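Tyrosinase (Burkholderia thailandensis, PDB 5ZRD) probably oxidises monophenols to catechol derivatives and on to quinones at a pair of histidine-bound copper ions, as other tyrosinases do. Local coordinates at residues L369-L373 with Y384-C389. Numbering follows the deposited sequence.
Sequences LTTPL and YTSEDC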
loop_
_atom_site.group_PDB
_atom_site.type_symbol
_atom_site.label_atom_id
_atom_site.label_comp_id
_atom_site.label_asym_id
_atom_site.label_seq_id
_atom_site.Cartn_x
_atom_site.Cartn_y
_atom_site.Cartn_z
ATOM N N LEU A 369 -2.493 -20.824 25.682
ATOM C CA LEU A 369 -2.412 -22.318 25.582
ATOM C C LEU A 369 -3.443 -22.860 24.589
ATOM O O LEU A 369 -3.400 -24.040 24.230
ATOM C CB LEU A 369 -2.629 -22.943 26.963
ATOM C CG LEU A 369 -1.577 -22.567 28.007
ATOM C CD1 LEU A 369 -2.112 -22.761 29.416
ATOM C CD2 LEU A 369 -0.299 -23.352 27.798
ATOM N N THR A 370 -4.332 -21.968 24.157
ATOM C CA THR A 370 -5.422 -22.192 23.200
ATOM C C THR A 370 -4.952 -21.906 21.770
ATOM O O THR A 370 -5.608 -22.290 20.819
ATOM C CB THR A 370 -6.612 -21.307 23.631
ATOM O OG1 THR A 370 -7.343 -22.176 24.485
ATOM C CG2 THR A 370 -7.516 -20.774 22.543
ATOM N N THR A 371 -3.849 -21.178 21.610
ATOM C CA THR A 371 -3.441 -20.736 20.270
ATOM C C THR A 371 -3.064 -21.958 19.428
ATOM O O THR A 371 -2.289 -22.796 19.880
ATOM C CB THR A 371 -2.301 -19.710 20.336
ATOM O OG1 THR A 371 -2.702 -18.622 21.165
ATOM C CG2 THR A 371 -1.938 -19.150 18.982
ATOM N N PRO A 372 -3.633 -22.058 18.207
ATOM C CA PRO A 372 -3.274 -23.029 17.177
ATOM C C PRO A 372 -1.751 -23.070 16.974
ATOM O O PRO A 372 -1.120 -22.008 16.789
ATOM C CB PRO A 372 -3.902 -22.525 15.871
ATOM C CG PRO A 372 -4.964 -21.593 16.311
ATOM C CD PRO A 372 -4.417 -20.986 17.581
ATOM N N LEU A 373 -1.180 -24.259 17.044
ATOM C CA LEU A 373 0.235 -24.456 16.714
ATOM C C LEU A 373 0.322 -24.863 15.242
ATOM O O LEU A 373 0.616 -26.005 14.941
ATOM C CB LEU A 373 0.839 -25.524 17.636
ATOM C CG LEU A 373 0.802 -25.159 19.123
ATOM C CD1 LEU A 373 1.201 -26.323 20.002
ATOM C CD2 LEU A 373 1.682 -23.964 19.385
ATOM N N TYR A 384 -3.826 -28.644 16.395
ATOM C CA TYR A 384 -3.179 -28.803 17.708
ATOM C C TYR A 384 -3.012 -27.436 18.389
ATOM O O TYR A 384 -2.788 -26.421 17.723
ATOM C CB TYR A 384 -1.807 -29.455 17.572
ATOM C CG TYR A 384 -1.785 -30.955 17.530
ATOM C CD1 TYR A 384 -1.711 -31.708 18.690
ATOM C CD2 TYR A 384 -1.778 -31.622 16.328
ATOM C CE1 TYR A 384 -1.649 -33.093 18.656
ATOM C CE2 TYR A 384 -1.724 -33.001 16.273
ATOM C CZ TYR A 384 -1.667 -33.742 17.435
ATOM O OH TYR A 384 -1.611 -35.105 17.347
ATOM N N THR A 385 -3.147 -27.448 19.723
ATOM C CA THR A 385 -2.793 -26.361 20.620
ATOM C C THR A 385 -1.827 -26.886 21.679
ATOM O O THR A 385 -1.620 -28.078 21.801
ATOM C CB THR A 385 -3.996 -25.804 21.403
ATOM O OG1 THR A 385 -4.384 -26.823 22.329
ATOM C CG2 THR A 385 -5.145 -25.362 20.517
ATOM N N SER A 386 -1.298 -25.958 22.466
ATOM C CA SER A 386 -0.440 -26.284 23.568
ATOM C C SER A 386 -1.178 -27.191 24.562
ATOM O O SER A 386 -0.533 -27.997 25.229
ATOM C CB SER A 386 0.059 -25.044 24.256
ATOM O OG SER A 386 0.950 -24.312 23.435
ATOM N N GLU A 387 -2.508 -27.084 24.641
ATOM C CA GLU A 387 -3.299 -27.812 25.670
ATOM C C GLU A 387 -3.262 -29.309 25.341
ATOM O O GLU A 387 -3.311 -30.122 26.227
ATOM C CB GLU A 387 -4.704 -27.200 25.795
ATOM C CG GLU A 387 -5.370 -27.418 27.150
ATOM C CD GLU A 387 -5.147 -26.390 28.261
ATOM O OE1 GLU A 387 -5.477 -25.202 28.039
ATOM O OE2 GLU A 387 -4.696 -26.790 29.378
ATOM N N ASP A 388 -3.064 -29.636 24.063
ATOM C CA ASP A 388 -2.949 -30.999 23.577
ATOM C C ASP A 388 -1.580 -31.670 23.770
ATOM O O ASP A 388 -1.496 -32.859 23.474
ATOM C CB ASP A 388 -3.276 -31.025 22.079
ATOM C CG ASP A 388 -4.667 -30.498 21.772
ATOM O OD1 ASP A 388 -5.613 -30.967 22.436
ATOM O OD2 ASP A 388 -4.823 -29.596 20.908
ATOM N N CYS A 389 -0.533 -30.969 24.267
ATOM C CA CYS A 389 0.848 -31.590 24.354
ATOM C C CYS A 389 1.593 -31.177 25.627
ATOM O O CYS A 389 2.860 -31.083 25.677
ATOM C CB CYS A 389 1.700 -31.259 23.137
ATOM S SG CYS A 389 1.851 -29.482 22.820
HETATM O O HOH W 1 -1.148 -22.712 22.208
#
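Tyr384 begins the contact with its backbone: its O takes a nearly straight hydrogen bond from Leu373 N (2.8 Å, 175°). The Pro372 CA also approaches this oxygen in a CA-H...O contact. Thr385 suits its place because its branched side chain offers both a methyl and a hydroxyl. Its methyl CG2 lies against Thr370 O, while OG1, at chi1 69° between the backbone N and the carbonyl carbon, is placed to accept from Glu387 N in an ST turn. OG1 also donates to Asp388 OD2 from above the carboxylate plane, and Thr385 N reaches the same oxygen on its anti side at 3.0 Å, so two bonds grip OD2 and fix the start of the short 3-10 turn. Ser386 CB sits 3.9 Å from Leu369 CD2, and the Leu373 methyl CD1 packs on Ser386 N at 3.5 Å. A water bridges the backbones, donating to Thr371 O and accepting from Ser386 N. Glu387 N makes a weak, bent bond to Leu369 O (3.2 Å, 126°), while its exposed side chain, bent at chi2, brings OE1 alongside Leu369 CB. Cys389 SG lies 4.3 Å from Leu373 CD1, a loose apolar contact. The pair rests on copper-binding helix 90-108, where the hydroxyl of Ser386 suits its place by bonding Thr92 OG1, Leu373 touches Trp93 and Tyr384 lies on Met96 and Lys100; Tyr384 also pairs through its backbone with Phe376 of strand 376-377.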